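Siderophore enterobactin esterase (Emericella nidulans, PDB 6GUO) hydrolyses the ester bonds of the bacterial siderophore enterobactin, releasing its iron inside the fungal cell. Local coordinates at residues A[170-175]-A[218-223]; A[158-163]-A[182-187]; A[111-116]-A[193-198]; A[104-109]-A[132-137]. All coordinates share one frame; numbering follows the deposited sequence.

Contact 1: A[170-175]-A[218-223]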
# COMPACT_ATOMS: atom_id res chain seq x y z
N PHE A 170 -17.07 -12.14 1.10
CA PHE A 170 -17.09 -12.55 2.50
C PHE A 170 -17.53 -11.42 3.43
O PHE A 170 -18.38 -11.63 4.29
CB PHE A 170 -15.71 -13.09 2.92
CG PHE A 170 -15.62 -13.52 4.35
CD1 PHE A 170 -16.08 -14.78 4.74
CD2 PHE A 170 -15.08 -12.68 5.31
CE1 PHE A 170 -16.00 -15.18 6.07
CE2 PHE A 170 -15.00 -13.08 6.64
CZ PHE A 170 -15.46 -14.33 7.02
N ALA A 171 -16.95 -10.24 3.24
CA ALA A 171 -17.34 -9.04 4.00
C ALA A 171 -18.83 -8.72 3.85
O ALA A 171 -19.51 -8.44 4.84
CB ALA A 171 -16.50 -7.85 3.58
N LEU A 172 -19.33 -8.78 2.61
CA LEU A 172 -20.76 -8.57 2.35
C LEU A 172 -21.63 -9.63 3.02
O LEU A 172 -22.65 -9.30 3.64
CB LEU A 172 -21.04 -8.52 0.84
CG LEU A 172 -20.45 -7.31 0.10
CD1 LEU A 172 -20.75 -7.41 -1.39
CD2 LEU A 172 -20.96 -5.99 0.66
N HIS A 173 -21.22 -10.89 2.91
CA HIS A 173 -21.92 -11.98 3.60
C HIS A 173 -22.01 -11.75 5.12
O HIS A 173 -23.07 -11.94 5.71
CB HIS A 173 -21.26 -13.33 3.30
CG HIS A 173 -21.87 -14.47 4.04
ND1 HIS A 173 -23.13 -14.96 3.75
CD2 HIS A 173 -21.42 -15.20 5.09
CE1 HIS A 173 -23.41 -15.95 4.58
NE2 HIS A 173 -22.39 -16.11 5.40
N ALA A 174 -20.90 -11.33 5.73
CA ALA A 174 -20.88 -11.00 7.15
C ALA A 174 -21.88 -9.89 7.47
O ALA A 174 -22.72 -10.04 8.35
CB ALA A 174 -19.48 -10.60 7.59
N LEU A 175 -21.80 -8.78 6.72
CA LEU A 175 -22.75 -7.67 6.87
C LEU A 175 -24.23 -8.10 6.78
O LEU A 175 -25.03 -7.75 7.65
CB LEU A 175 -22.48 -6.57 5.82
CG LEU A 175 -23.49 -5.43 5.68
CD1 LEU A 175 -23.65 -4.67 6.98
CD2 LEU A 175 -23.07 -4.48 4.56
N PRO A 218 -24.45 -0.76 10.99
CA PRO A 218 -23.21 -0.99 10.26
C PRO A 218 -22.84 0.10 9.27
O PRO A 218 -23.70 0.85 8.80
CB PRO A 218 -23.48 -2.31 9.53
CG PRO A 218 -24.95 -2.31 9.32
CD PRO A 218 -25.52 -1.67 10.55
N VAL A 219 -21.55 0.17 8.96
CA VAL A 219 -20.99 1.08 7.97
C VAL A 219 -20.38 0.20 6.89
O VAL A 219 -19.73 -0.79 7.21
CB VAL A 219 -19.92 1.99 8.61
CG1 VAL A 219 -19.22 2.84 7.56
CG2 VAL A 219 -20.55 2.87 9.68
N LEU A 220 -20.60 0.56 5.62
CA LEU A 220 -20.02 -0.17 4.48
C LEU A 220 -19.30 0.78 3.53
O LEU A 220 -19.83 1.83 3.17
CB LEU A 220 -21.11 -0.92 3.71
CG LEU A 220 -20.72 -1.62 2.40
CD1 LEU A 220 -19.70 -2.72 2.63
CD2 LEU A 220 -21.95 -2.17 1.69
N ARG A 221 -18.10 0.38 3.10
CA ARG A 221 -17.41 1.02 1.98
C ARG A 221 -17.22 -0.01 0.88
O ARG A 221 -16.57 -1.03 1.10
CB ARG A 221 -16.06 1.60 2.39
CG ARG A 221 -15.44 2.47 1.30
CD ARG A 221 -14.15 3.13 1.76
NE ARG A 221 -13.73 4.22 0.88
CZ ARG A 221 -12.72 4.19 -0.00
NH1 ARG A 221 -12.45 5.27 -0.73
NH2 ARG A 221 -11.96 3.11 -0.17
N LEU A 222 -17.81 0.27 -0.28
CA LEU A 222 -17.62 -0.53 -1.48
C LEU A 222 -16.58 0.14 -2.35
O LEU A 222 -16.48 1.36 -2.37
CB LEU A 222 -18.93 -0.64 -2.28
CG LEU A 222 -19.97 -1.56 -1.65
CD1 LEU A 222 -21.36 -1.21 -2.16
CD2 LEU A 222 -19.63 -3.01 -1.94
N SER A 223 -15.81 -0.66 -3.08
CA SER A 223 -14.87 -0.10 -4.05
C SER A 223 -14.59 -1.04 -5.20
O SER A 223 -14.83 -2.25 -5.11
CB SER A 223 -13.56 0.32 -3.36
OG SER A 223 -12.82 -0.82 -2.93

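Contact 2: A[158-163]-A[182-187]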
# COMPACT_ATOMS: atom_id res chain seq x y z
N ARG A 158 -13.63 0.48 17.94
CA ARG A 158 -14.26 0.23 16.65
C ARG A 158 -13.55 -0.94 15.99
O ARG A 158 -12.32 -1.00 16.03
CB ARG A 158 -14.14 1.48 15.78
CG ARG A 158 -15.05 1.49 14.56
CD ARG A 158 -15.07 2.85 13.88
NE ARG A 158 -16.04 3.78 14.48
CZ ARG A 158 -15.76 4.83 15.27
NH1 ARG A 158 -16.76 5.58 15.72
NH2 ARG A 158 -14.51 5.14 15.62
N THR A 159 -14.30 -1.86 15.41
CA THR A 159 -13.74 -3.00 14.67
C THR A 159 -14.15 -2.94 13.21
O THR A 159 -15.27 -2.53 12.89
CB THR A 159 -14.15 -4.36 15.27
OG1 THR A 159 -15.58 -4.49 15.22
CG2 THR A 159 -13.66 -4.47 16.70
N ALA A 160 -13.24 -3.34 12.33
CA ALA A 160 -13.49 -3.35 10.90
C ALA A 160 -13.07 -4.68 10.28
O ALA A 160 -12.14 -5.33 10.77
CB ALA A 160 -12.76 -2.21 10.23
N LEU A 161 -13.77 -5.05 9.22
CA LEU A 161 -13.42 -6.20 8.38
C LEU A 161 -13.15 -5.70 6.96
O LEU A 161 -14.02 -5.07 6.35
CB LEU A 161 -14.57 -7.21 8.35
CG LEU A 161 -14.40 -8.45 7.45
CD1 LEU A 161 -13.22 -9.31 7.90
CD2 LEU A 161 -15.69 -9.25 7.43
N PHE A 162 -11.96 -6.02 6.44
CA PHE A 162 -11.62 -5.75 5.05
C PHE A 162 -11.38 -7.05 4.31
O PHE A 162 -10.69 -7.93 4.81
CB PHE A 162 -10.36 -4.88 4.95
CG PHE A 162 -9.92 -4.60 3.53
CD1 PHE A 162 -10.24 -3.40 2.92
CD2 PHE A 162 -9.20 -5.55 2.81
CE1 PHE A 162 -9.84 -3.14 1.61
CE2 PHE A 162 -8.80 -5.30 1.50
CZ PHE A 162 -9.13 -4.09 0.91
N GLY A 163 -11.92 -7.12 3.10
CA GLY A 163 -11.61 -8.19 2.16
C GLY A 163 -11.69 -7.70 0.72
O GLY A 163 -12.46 -6.78 0.42
N PHE A 182 -19.01 -6.83 12.93
CA PHE A 182 -18.05 -5.73 12.87
C PHE A 182 -18.80 -4.41 12.78
O PHE A 182 -19.95 -4.38 12.32
CB PHE A 182 -17.12 -5.88 11.65
CG PHE A 182 -16.32 -7.16 11.67
CD1 PHE A 182 -15.06 -7.19 12.25
CD2 PHE A 182 -16.85 -8.33 11.14
CE1 PHE A 182 -14.33 -8.37 12.29
CE2 PHE A 182 -16.13 -9.51 11.18
CZ PHE A 182 -14.87 -9.54 11.75
N ASP A 183 -18.16 -3.33 13.20
CA ASP A 183 -18.75 -1.98 13.08
C ASP A 183 -18.70 -1.48 11.64
O ASP A 183 -19.65 -0.84 11.17
CB ASP A 183 -18.02 -1.00 13.99
CG ASP A 183 -18.12 -1.39 15.45
OD1 ASP A 183 -19.25 -1.49 15.95
OD2 ASP A 183 -17.07 -1.61 16.10
N VAL A 184 -17.60 -1.80 10.96
CA VAL A 184 -17.30 -1.30 9.62
C VAL A 184 -16.92 -2.46 8.71
O VAL A 184 -16.14 -3.32 9.10
CB VAL A 184 -16.14 -0.29 9.67
CG1 VAL A 184 -15.85 0.29 8.29
CG2 VAL A 184 -16.46 0.83 10.66
N TYR A 185 -17.48 -2.47 7.51
CA TYR A 185 -17.19 -3.48 6.49
C TYR A 185 -16.59 -2.77 5.29
O TYR A 185 -17.14 -1.79 4.80
CB TYR A 185 -18.45 -4.23 6.09
CG TYR A 185 -19.11 -4.91 7.27
CD1 TYR A 185 -18.91 -6.26 7.51
CD2 TYR A 185 -19.92 -4.19 8.15
CE1 TYR A 185 -19.50 -6.89 8.59
CE2 TYR A 185 -20.51 -4.81 9.24
CZ TYR A 185 -20.30 -6.16 9.45
OH TYR A 185 -20.88 -6.77 10.53
N LEU A 186 -15.46 -3.28 4.84
CA LEU A 186 -14.74 -2.72 3.72
C LEU A 186 -14.67 -3.83 2.68
O LEU A 186 -13.88 -4.76 2.80
CB LEU A 186 -13.35 -2.26 4.17
CG LEU A 186 -13.33 -1.28 5.35
CD1 LEU A 186 -11.91 -1.13 5.88
CD2 LEU A 186 -13.90 0.07 4.96
N ALA A 187 -15.56 -3.74 1.69
CA ALA A 187 -15.69 -4.75 0.64
C ALA A 187 -15.09 -4.19 -0.65
O ALA A 187 -15.73 -3.42 -1.36
CB ALA A 187 -17.15 -5.10 0.45

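Contact 3: A[111-116]-A[193-198]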
# COMPACT_ATOMS: atom_id res chain seq x y z
N ASP A 111 -27.90 -23.10 -1.12
CA ASP A 111 -28.76 -24.24 -1.45
C ASP A 111 -28.38 -24.83 -2.81
O ASP A 111 -28.39 -26.05 -2.98
CB ASP A 111 -30.24 -23.84 -1.42
CG ASP A 111 -30.74 -23.45 -0.03
OD1 ASP A 111 -31.70 -22.65 0.05
OD2 ASP A 111 -30.18 -23.94 0.99
N HIS A 112 -28.05 -23.95 -3.76
CA HIS A 112 -27.58 -24.37 -5.09
C HIS A 112 -26.25 -23.69 -5.41
O HIS A 112 -26.02 -22.54 -5.01
CB HIS A 112 -28.63 -24.04 -6.15
CG HIS A 112 -29.97 -24.67 -5.88
ND1 HIS A 112 -30.29 -25.94 -6.30
CD2 HIS A 112 -31.05 -24.21 -5.21
CE1 HIS A 112 -31.52 -26.23 -5.92
NE2 HIS A 112 -32.00 -25.19 -5.25
N TYR A 113 -25.39 -24.40 -6.13
CA TYR A 113 -24.05 -23.93 -6.48
C TYR A 113 -23.81 -24.03 -7.99
O TYR A 113 -24.08 -25.06 -8.60
CB TYR A 113 -22.99 -24.72 -5.72
CG TYR A 113 -21.56 -24.40 -6.11
CD1 TYR A 113 -20.76 -25.35 -6.75
CD2 TYR A 113 -21.01 -23.15 -5.84
CE1 TYR A 113 -19.46 -25.07 -7.11
CE2 TYR A 113 -19.70 -22.85 -6.20
CZ TYR A 113 -18.93 -23.82 -6.83
OH TYR A 113 -17.63 -23.53 -7.19
N ILE A 114 -23.30 -22.94 -8.57
CA ILE A 114 -22.91 -22.86 -9.97
C ILE A 114 -21.42 -22.50 -9.97
O ILE A 114 -21.06 -21.42 -9.50
CB ILE A 114 -23.71 -21.75 -10.70
CG1 ILE A 114 -25.21 -22.10 -10.73
CG2 ILE A 114 -23.19 -21.52 -12.12
CD1 ILE A 114 -26.01 -21.52 -9.57
N PRO A 115 -20.55 -23.39 -10.48
CA PRO A 115 -19.11 -23.10 -10.44
C PRO A 115 -18.68 -21.91 -11.31
O PRO A 115 -19.34 -21.62 -12.31
CB PRO A 115 -18.47 -24.39 -10.96
CG PRO A 115 -19.55 -25.11 -11.68
CD PRO A 115 -20.81 -24.77 -10.96
N PRO A 116 -17.58 -21.23 -10.93
CA PRO A 116 -17.02 -20.18 -11.78
C PRO A 116 -16.48 -20.69 -13.12
O PRO A 116 -16.13 -21.87 -13.25
CB PRO A 116 -15.88 -19.60 -10.94
CG PRO A 116 -16.25 -19.91 -9.54
CD PRO A 116 -16.94 -21.24 -9.60
N TRP A 193 -20.81 -11.16 -8.59
CA TRP A 193 -21.11 -12.18 -9.62
C TRP A 193 -21.22 -13.63 -9.12
O TRP A 193 -21.95 -14.42 -9.71
CB TRP A 193 -20.06 -12.14 -10.74
CG TRP A 193 -18.66 -12.47 -10.30
CD1 TRP A 193 -17.71 -11.59 -9.87
CD2 TRP A 193 -18.07 -13.77 -10.24
NE1 TRP A 193 -16.56 -12.26 -9.54
CE2 TRP A 193 -16.75 -13.60 -9.76
CE3 TRP A 193 -18.52 -15.06 -10.55
CZ2 TRP A 193 -15.87 -14.68 -9.58
CZ3 TRP A 193 -17.65 -16.14 -10.37
CH2 TRP A 193 -16.34 -15.94 -9.89
N TRP A 194 -20.47 -13.97 -8.07
CA TRP A 194 -20.31 -15.36 -7.63
C TRP A 194 -21.62 -16.13 -7.46
O TRP A 194 -22.57 -15.65 -6.83
CB TRP A 194 -19.50 -15.43 -6.32
CG TRP A 194 -19.26 -16.83 -5.88
CD1 TRP A 194 -18.32 -17.70 -6.35
CD2 TRP A 194 -20.00 -17.55 -4.89
NE1 TRP A 194 -18.41 -18.91 -5.70
CE2 TRP A 194 -19.44 -18.84 -4.80
CE3 TRP A 194 -21.08 -17.22 -4.06
CZ2 TRP A 194 -19.93 -19.81 -3.92
CZ3 TRP A 194 -21.57 -18.19 -3.18
CH2 TRP A 194 -20.98 -19.47 -3.12
N ASN A 195 -21.65 -17.34 -8.02
CA ASN A 195 -22.78 -18.25 -7.92
C ASN A 195 -24.10 -17.59 -8.33
O ASN A 195 -25.04 -17.49 -7.53
CB ASN A 195 -22.86 -18.81 -6.49
CG ASN A 195 -23.85 -19.94 -6.37
OD1 ASN A 195 -24.06 -20.68 -7.34
ND2 ASN A 195 -24.46 -20.08 -5.20
N ASN A 196 -24.14 -17.11 -9.57
CA ASN A 196 -25.31 -16.42 -10.12
C ASN A 196 -25.80 -15.30 -9.18
O ASN A 196 -26.99 -15.16 -8.91
CB ASN A 196 -26.43 -17.44 -10.40
CG ASN A 196 -27.54 -16.88 -11.27
OD1 ASN A 196 -27.34 -15.93 -12.03
ND2 ASN A 196 -28.73 -17.46 -11.17
N ARG A 197 -24.84 -14.52 -8.69
CA ARG A 197 -25.11 -13.39 -7.79
C ARG A 197 -25.94 -13.75 -6.55
O ARG A 197 -26.83 -13.01 -6.15
CB ARG A 197 -25.75 -12.24 -8.57
CG ARG A 197 -24.83 -11.67 -9.62
CD ARG A 197 -25.41 -10.40 -10.21
NE ARG A 197 -26.65 -10.70 -10.92
CZ ARG A 197 -27.61 -9.82 -11.21
NH1 ARG A 197 -27.52 -8.54 -10.87
NH2 ARG A 197 -28.69 -10.24 -11.86
N SER A 198 -25.60 -14.87 -5.92
CA SER A 198 -26.32 -15.34 -4.74
C SER A 198 -26.26 -14.35 -3.56
O SER A 198 -27.18 -14.34 -2.74
CB SER A 198 -25.83 -16.72 -4.30
OG SER A 198 -24.49 -16.69 -3.86
O HOH W 1 -16.67 -21.15 -5.76
O HOH W 2 -19.89 -18.99 -9.59

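Contact 4: A[104-109]-A[132-137]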
# COMPACT_ATOMS: atom_id res chain seq x y z
N TYR A 104 -12.81 -21.85 -0.28
CA TYR A 104 -13.69 -22.47 0.71
C TYR A 104 -14.01 -21.49 1.85
O TYR A 104 -15.18 -21.30 2.19
CB TYR A 104 -13.07 -23.75 1.27
CG TYR A 104 -13.95 -24.41 2.31
CD1 TYR A 104 -15.15 -25.01 1.96
CD2 TYR A 104 -13.58 -24.41 3.66
CE1 TYR A 104 -15.97 -25.60 2.91
CE2 TYR A 104 -14.39 -25.00 4.62
CZ TYR A 104 -15.58 -25.59 4.24
OH TYR A 104 -16.39 -26.18 5.19
N ASP A 105 -12.98 -20.88 2.41
CA ASP A 105 -13.14 -20.01 3.57
C ASP A 105 -14.01 -18.77 3.33
O ASP A 105 -14.69 -18.33 4.25
CB ASP A 105 -11.78 -19.55 4.13
CG ASP A 105 -11.06 -20.63 4.91
OD1 ASP A 105 -9.82 -20.66 4.86
OD2 ASP A 105 -11.72 -21.45 5.58
N LEU A 106 -13.98 -18.24 2.12
CA LEU A 106 -14.59 -16.93 1.83
C LEU A 106 -15.94 -16.97 1.11
O LEU A 106 -16.59 -15.93 1.01
CB LEU A 106 -13.59 -16.08 1.03
CG LEU A 106 -12.24 -15.84 1.72
CD1 LEU A 106 -11.30 -15.07 0.81
CD2 LEU A 106 -12.42 -15.11 3.05
N THR A 107 -16.38 -18.13 0.63
CA THR A 107 -17.66 -18.24 -0.07
C THR A 107 -18.74 -18.79 0.86
O THR A 107 -18.50 -19.76 1.58
CB THR A 107 -17.56 -19.12 -1.31
OG1 THR A 107 -17.01 -20.39 -0.97
CG2 THR A 107 -16.69 -18.44 -2.37
N PRO A 108 -19.94 -18.18 0.85
CA PRO A 108 -21.00 -18.64 1.75
C PRO A 108 -21.67 -19.93 1.29
O PRO A 108 -21.68 -20.23 0.09
CB PRO A 108 -22.00 -17.48 1.74
CG PRO A 108 -21.81 -16.83 0.41
CD PRO A 108 -20.36 -16.99 0.07
N PRO A 109 -22.22 -20.71 2.24
CA PRO A 109 -22.95 -21.91 1.87
C PRO A 109 -24.27 -21.53 1.21
O PRO A 109 -24.92 -20.57 1.65
CB PRO A 109 -23.17 -22.62 3.20
CG PRO A 109 -23.22 -21.52 4.20
CD PRO A 109 -22.33 -20.43 3.69
N ASP A 132 -19.45 -19.30 6.74
CA ASP A 132 -20.05 -19.27 8.07
C ASP A 132 -19.11 -19.87 9.12
O ASP A 132 -19.01 -19.33 10.23
CB ASP A 132 -21.41 -19.97 8.09
CG ASP A 132 -22.47 -19.19 7.32
OD1 ASP A 132 -22.36 -17.95 7.23
OD2 ASP A 132 -23.42 -19.81 6.82
N GLU A 133 -18.43 -20.95 8.77
CA GLU A 133 -17.41 -21.56 9.64
C GLU A 133 -16.25 -20.60 9.90
O GLU A 133 -15.79 -20.47 11.04
CB GLU A 133 -16.87 -22.86 9.02
CG GLU A 133 -17.89 -24.00 8.96
CD GLU A 133 -17.40 -25.21 8.19
OE1 GLU A 133 -16.19 -25.29 7.87
OE2 GLU A 133 -18.23 -26.10 7.91
N PHE A 134 -15.79 -19.94 8.84
CA PHE A 134 -14.68 -19.00 8.94
C PHE A 134 -15.03 -17.76 9.76
O PHE A 134 -14.24 -17.27 10.57
CB PHE A 134 -14.22 -18.59 7.53
CG PHE A 134 -12.89 -17.90 7.48
CD1 PHE A 134 -11.80 -18.40 8.20
CD2 PHE A 134 -12.70 -16.77 6.69
CE1 PHE A 134 -10.57 -17.77 8.14
CE2 PHE A 134 -11.47 -16.15 6.63
CZ PHE A 134 -10.40 -16.64 7.36
N LEU A 135 -16.22 -17.26 9.56
CA LEU A 135 -16.72 -16.10 10.30
C LEU A 135 -16.87 -16.42 11.79
O LEU A 135 -16.54 -15.59 12.65
CB LEU A 135 -18.05 -15.67 9.69
CG LEU A 135 -18.72 -14.37 10.14
CD1 LEU A 135 -17.71 -13.26 10.43
CD2 LEU A 135 -19.69 -13.92 9.06
N THR A 136 -17.36 -17.62 12.09
CA THR A 136 -17.41 -18.13 13.47
C THR A 136 -16.01 -18.21 14.07
O THR A 136 -15.79 -17.79 15.21
CB THR A 136 -18.10 -19.51 13.51
OG1 THR A 136 -19.42 -19.39 12.98
CG2 THR A 136 -18.17 -20.06 14.92
N PHE A 137 -15.06 -18.72 13.29
CA PHE A 137 -13.65 -18.83 13.69
C PHE A 137 -13.05 -17.46 14.04
O PHE A 137 -12.40 -17.32 15.08
CB PHE A 137 -12.85 -19.52 12.58
CG PHE A 137 -11.37 -19.53 12.81
CD1 PHE A 137 -10.81 -20.33 13.79
CD2 PHE A 137 -10.52 -18.76 12.02
CE1 PHE A 137 -9.44 -20.35 14.00
CE2 PHE A 137 -9.15 -18.77 12.22
CZ PHE A 137 -8.60 -19.57 13.21

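Contact 1: A[170-175]-A[218-223]
Leu175 puts both of its methyl groups against the strand. CD1 of Leu175 sits 3.5 Å from CB of Pro218, tighter than two carbons normally settle, and it lies nearly as close to CG, so this branch is pressed against the pyrrolidine ring. The other branch goes to the next inward-facing residue: CD2 of Leu175 meets CD2 of Leu220 at 3.9 Å. With CG anti to the backbone N (chi1 171°), the leucine reaches straight out from the helix, and its chain crosses those of both partners at about a right angle.

Leu172, one turn earlier, works differently. Its CB does not aim at the strand, yet the end of the side chain comes round to it, and a single methyl does the touching. CD2 of Leu172 is 4.0 Å from CD1 of Leu220 and 4.2 Å from CD2 of Leu222. Leu220 is therefore shared between the two helix leucines.

This is a layer of the alpha/beta-hydrolase fold: helix 166-177, which follows the probable nucleophile elbow, lies over one face of the parallel part of the sheet. The helix and strand 219-223 run nearly antiparallel, at 156°, their axes 10.6 Å apart. Pro218 and Leu220 aim at the helix, whereas Val219 between them points away.

Polar groups act elsewhere. On the far side of the helix His173 hydrogen-bonds through ND1 to Glu202 and through NE2 to Asp132. Arg221 forms a salt bridge with Glu275 and a hydrogen bond with Tyr279, both on strand 273-279.

Contact 2: A[158-163]-A[182-187]
Asp183 turns its carboxylate back onto Thr159 at the start of the strand pair. Its CG lies beside its own backbone N, anti to the carbonyl carbon (chi1 -61°), which brings OD2 to the neighbouring strand. OD2 of Asp183 accepts from N of Thr159 at 2.9 Å, nearly straight (164°), through the lone pair facing away from the other oxygen; the hydroxyl OG1 of Thr159 adds only a weak bond to the same oxygen. From there a regular parallel ladder runs on. N of Val184 gives to O of Thr159 at 3.1 Å, and N of Leu161 to O of Val184 at 2.9 Å. The shortest rung joins N of Leu186 to O of Leu161 at 2.7 Å, and N of Gly163 closes the series on O of Leu186 at 3.1 Å.

Leu161 and Phe182 make the main apolar meeting. CB of Leu161 stands over the middle of the Phe182 ring, 3.7 Å from its centroid, a CH-pi contact; CD2 follows along the same ring. Phe182 N also donates to OH of Tyr185, which bonds O of Pro179 as well. Toward the other side of the sheet, CD1 of Phe162 is 3.5 Å from CB of Leu186, and Ala160 packs on Val184.

Helix 166-177 connects the two neighbouring strands in a beta-alpha-beta crossover. Strands 52-58 and 219-225 continue the sheet beyond them; helix 288-301 packs against Ala160, Phe162, Val184 and Leu186, while helix 131-150 meets Phe182 through Leu135 and Ile138.

Contact 3: A[111-116]-A[193-198]
Asn195 reaches the backbone of His112 and Ile114 because its CG stands anti to the backbone N (chi1 -170°), which carries the amide out to the loop. There it works both ways. ND2 of Asn195 donates to O of His112 at 2.9 Å, with the acceptor close to the amide plane. OD1 of Asn195 takes N of Ile114 at 2.7 Å, the donor lying above the carbonyl plane in a more bent bond (142°). One side chain thus clasps the loop on both sides of Tyr113.

Two waters bridge the segments. One accepts from NE1 of Trp194 and hydrogen-bonds to OH of Tyr113; the other accepts from N of Asn195 and donates to O of Ile114. Beside the first water, CZ2 of Trp194 comes to the edge of the Tyr113 ring, 3.8 Å from CE2. Pro116 CB sits at the edge of the Trp193 indole, 3.8 Å from CH2.

The loop probably belongs to the proline-rich insertion that reduces the diameter of the active site, making it too narrow for the extended, flat triacetylfusarinine C while compact enterobactin can still enter. His128 stacks on Tyr113, and Tyr166 of helix 166-177 meets Pro116 and both tryptophans.

Contact 4: A[104-109]-A[132-137]
Glu133 OE1 is held by two groups: OH of Tyr104 donates to it at 2.8 Å, and Lys26 forms a salt bridge with it. The hydroxyl comes from above the carboxylate plane, 44° out of it, and the phenol ring is turned well away from that plane. Together the two would be expected to stabilise the negative charge.

Deeper in, Asp105 lies over one face of the Phe134 ring. Its CB is 4.0 Å from the ring centroid in a CH-pi contact, displaced toward the rim, and the carboxylate continues across the ring nearly parallel to it, the planes 18° apart. The acid is fixed there by two outside tyrosines, Tyr91 bonding OD1 and Tyr31 bonding OD2, which satisfy both oxygens of a buried residue. With CG anti to its own backbone N (chi1 -166°), Phe134 runs alongside Leu106, the two side chains pointing the same way, and CE2 of Phe134 meets CD2 of Leu106 at 3.8 Å. The backbone is close too, with O of Asp105 3.3 Å from CB of Phe134.

Pro109 makes a van der Waals contact of its own: its CG packs on OD2 of Asp132 at 3.1 Å, OD1 of the same aspartate being taken by His173.

Helix 131-150 thereby packs against the end of helix 102-106 and the loop leaving it. Phe134 and Leu106 both meet Phe170 of helix 166-177 and Val58 of strand 52-58, and Phe137, a turn further along, meets Trp5 of the second subunit.

Overall arrangement
Contacts 1 and 2 share the central sheet, their centres 7 Å apart: Tyr185 of contact 2 pairs through its backbone with Val219 and Arg221 of contact 1. Helix 166-177 links this core to contact 4, about 15 Å from contact 1 between centres, where the hydrogen bond between His173 NE2 and Asp132 OD1, 2.6 Å long, joins the two. Contact 3 is peripheral, 24 Å from contact 2 between centres, but reaches contact 4 where the Trp194 indole packs on Thr107 and Pro108. The probable nucleophile elbow, with Ser165, begins at Gly163 in contact 2; Leu106 of contact 4 touches it and Trp193 of contact 3 lies near.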